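Local coordinates for protein PtLCIB4 H88A mutant (Phaeodactylum tricornutum, PDB 5B5Z) that probably acts as a zinc-dependent beta-carbonic anhydrase of the limiting CO2-inducible LCIB family, at residues A[52-60]-A[77-88]. Residues are numbered along the deposited sequence; the frame is centred on the assembly and turned at random.
With ZN (zinc ion), chain C.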
# COMPACT_ATOMS: atom_id res chain seq x y z
N THR A 52 13.76 -13.84 5.80
CA THR A 52 12.43 -13.35 6.22
C THR A 52 11.89 -12.38 5.19
O THR A 52 12.60 -11.50 4.72
CB THR A 52 12.48 -12.65 7.58
OG1 THR A 52 12.92 -13.58 8.58
CG2 THR A 52 11.09 -12.13 7.99
N LEU A 53 10.62 -12.56 4.83
CA LEU A 53 9.92 -11.63 3.97
C LEU A 53 8.93 -10.86 4.83
O LEU A 53 8.08 -11.46 5.47
CB LEU A 53 9.17 -12.35 2.86
CG LEU A 53 8.33 -11.45 1.95
CD1 LEU A 53 9.18 -10.47 1.15
CD2 LEU A 53 7.51 -12.30 1.03
N LEU A 54 9.10 -9.54 4.87
CA LEU A 54 8.23 -8.66 5.64
C LEU A 54 6.98 -8.31 4.85
O LEU A 54 7.05 -8.02 3.65
CB LEU A 54 9.00 -7.40 6.02
CG LEU A 54 8.22 -6.34 6.81
CD1 LEU A 54 7.78 -6.89 8.16
CD2 LEU A 54 9.05 -5.07 6.96
N ALA A 55 5.82 -8.38 5.51
CA ALA A 55 4.57 -7.91 4.88
C ALA A 55 3.82 -7.05 5.87
O ALA A 55 3.89 -7.28 7.06
CB ALA A 55 3.71 -9.09 4.42
N THR A 56 3.10 -6.05 5.36
CA THR A 56 2.27 -5.21 6.24
C THR A 56 0.83 -5.13 5.74
O THR A 56 0.56 -5.24 4.54
CB THR A 56 2.82 -3.78 6.37
OG1 THR A 56 2.65 -3.08 5.12
CG2 THR A 56 4.31 -3.76 6.76
N SER A 57 -0.09 -4.94 6.69
CA SER A 57 -1.46 -4.56 6.38
C SER A 57 -1.80 -3.40 7.30
O SER A 57 -2.27 -3.58 8.44
CB SER A 57 -2.43 -5.74 6.56
OG SER A 57 -3.73 -5.39 6.09
N LEU A 58 -1.49 -2.21 6.81
CA LEU A 58 -1.68 -0.97 7.56
C LEU A 58 -2.43 0.03 6.68
O LEU A 58 -2.51 -0.16 5.45
CB LEU A 58 -0.32 -0.39 7.99
CG LEU A 58 0.54 -1.32 8.86
CD1 LEU A 58 1.99 -0.80 9.00
CD2 LEU A 58 -0.11 -1.52 10.24
N CYS A 59 -2.97 1.08 7.28
CA CYS A 59 -3.76 2.05 6.50
C CYS A 59 -2.89 2.75 5.46
O CYS A 59 -1.68 2.99 5.66
CB CYS A 59 -4.43 3.09 7.42
SG CYS A 59 -5.56 4.21 6.53
N SER A 60 -3.52 3.09 4.34
CA SER A 60 -2.87 3.80 3.25
C SER A 60 -2.41 5.21 3.65
O SER A 60 -1.57 5.80 2.98
CB SER A 60 -3.83 3.84 2.08
OG SER A 60 -5.12 4.15 2.53
N LYS A 77 12.71 -4.69 2.20
CA LYS A 77 11.55 -4.25 1.42
C LYS A 77 10.37 -5.16 1.69
O LYS A 77 10.51 -6.37 1.69
CB LYS A 77 11.87 -4.27 -0.07
CG LYS A 77 12.75 -3.11 -0.55
CD LYS A 77 13.56 -3.54 -1.76
CE LYS A 77 12.69 -4.22 -2.80
NZ LYS A 77 13.41 -5.33 -3.51
N HIS A 78 9.21 -4.55 1.89
CA HIS A 78 8.02 -5.30 2.29
C HIS A 78 6.96 -5.38 1.20
O HIS A 78 6.86 -4.50 0.35
CB HIS A 78 7.39 -4.66 3.51
CG HIS A 78 6.87 -3.28 3.26
ND1 HIS A 78 7.70 -2.18 3.17
CD2 HIS A 78 5.61 -2.81 3.08
CE1 HIS A 78 6.97 -1.10 2.94
NE2 HIS A 78 5.70 -1.46 2.88
N PHE A 79 6.16 -6.44 1.27
CA PHE A 79 4.90 -6.56 0.54
C PHE A 79 3.83 -5.77 1.27
O PHE A 79 3.77 -5.80 2.48
CB PHE A 79 4.46 -8.02 0.44
CG PHE A 79 4.89 -8.72 -0.81
CD1 PHE A 79 6.18 -9.22 -0.92
CD2 PHE A 79 4.00 -8.93 -1.86
CE1 PHE A 79 6.58 -9.90 -2.08
CE2 PHE A 79 4.41 -9.59 -3.02
CZ PHE A 79 5.70 -10.08 -3.12
N THR A 80 2.96 -5.09 0.54
CA THR A 80 1.81 -4.49 1.22
C THR A 80 0.54 -5.28 0.96
O THR A 80 0.31 -5.83 -0.13
CB THR A 80 1.64 -3.03 0.83
OG1 THR A 80 1.46 -2.94 -0.58
CG2 THR A 80 2.86 -2.24 1.22
N MET A 81 -0.27 -5.40 1.99
CA MET A 81 -1.53 -6.10 1.89
C MET A 81 -2.69 -5.17 2.22
O MET A 81 -3.84 -5.54 2.07
CB MET A 81 -1.56 -7.29 2.86
CG MET A 81 -0.73 -8.47 2.41
SD MET A 81 -1.71 -9.50 1.28
CE MET A 81 -3.09 -10.05 2.32
N GLY A 82 -2.36 -3.97 2.70
CA GLY A 82 -3.36 -3.10 3.32
C GLY A 82 -4.16 -2.25 2.34
O GLY A 82 -4.26 -2.55 1.14
N GLY A 83 -4.75 -1.19 2.86
CA GLY A 83 -5.66 -0.35 2.10
C GLY A 83 -6.33 0.52 3.13
O GLY A 83 -5.81 0.65 4.22
N LEU A 84 -7.50 1.08 2.82
CA LEU A 84 -8.16 1.98 3.76
C LEU A 84 -8.39 1.32 5.13
O LEU A 84 -8.84 0.19 5.22
CB LEU A 84 -9.49 2.45 3.16
CG LEU A 84 -9.34 3.34 1.92
CD1 LEU A 84 -10.70 3.67 1.38
CD2 LEU A 84 -8.54 4.60 2.25
N ALA A 85 -8.06 2.06 6.18
CA ALA A 85 -8.20 1.64 7.58
C ALA A 85 -7.29 0.47 7.99
O ALA A 85 -7.34 0.03 9.13
CB ALA A 85 -9.64 1.30 7.89
N GLY A 86 -6.47 -0.02 7.06
CA GLY A 86 -5.53 -1.10 7.34
C GLY A 86 -6.05 -2.52 7.11
O GLY A 86 -5.34 -3.49 7.40
N PHE A 87 -7.26 -2.66 6.60
CA PHE A 87 -7.77 -3.99 6.23
C PHE A 87 -6.94 -4.63 5.12
O PHE A 87 -6.46 -3.93 4.25
CB PHE A 87 -9.23 -3.91 5.80
CG PHE A 87 -10.16 -3.67 6.95
CD1 PHE A 87 -10.64 -4.73 7.70
CD2 PHE A 87 -10.53 -2.39 7.30
CE1 PHE A 87 -11.50 -4.51 8.77
CE2 PHE A 87 -11.38 -2.16 8.37
CZ PHE A 87 -11.87 -3.22 9.10
N PRO A 88 -6.78 -5.97 5.17
CA PRO A 88 -5.95 -6.71 4.20
C PRO A 88 -6.65 -6.88 2.85
O PRO A 88 -6.97 -7.99 2.44
CB PRO A 88 -5.73 -8.06 4.89
CG PRO A 88 -6.95 -8.24 5.76
CD PRO A 88 -7.25 -6.83 6.27
ZN ZN C . -6.27 5.49 8.26
O HOH W 1 11.35 -8.34 3.45
O HOH W 2 -0.16 -2.44 4.10
O HOH W 3 -6.31 7.38 7.93
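Leu53 CD1 meets the Phe79 ring at its edge, near the ring plane, 3.9 Å from Phe79 CD1. Thr56 OG1 approaches the His78 ring obliquely, while His78 CB packs on Leu54 CG. These pairs flank the parallel strands of a beta-alpha-beta unit, whose helix 65-75 supplies Glu68 as hydrogen-bond partner of Thr56 OG1. Phe79 N donates to Leu54 O (3.0 Å), Thr56 N to Phe79 O (3.0 Å) and Met81 N to Thr56 O, the last at 2.7 Å and almost in line with the carbonyl. Beyond the strands, 82-88 curls beside Ser57-Ser60. With its hydroxyl anti to the backbone N (chi1 -173°), Ser57 points OG at Gly86 O (2.8 Å), from 40° above the carbonyl plane, and next to Pro88. Without the OG of Ser57, as with an alanine here, Gly86 O would probably lose this donor and the 83-86 turn its tie to the strand end. Gly82 has no CB, which would clash with Leu58 O. The loop after strand 52-57 carries Cys59, one zinc ligand beside His115 and Cys139; its SG binds the zinc ion at 2.3 Å, and a water binds it at 1.9 Å.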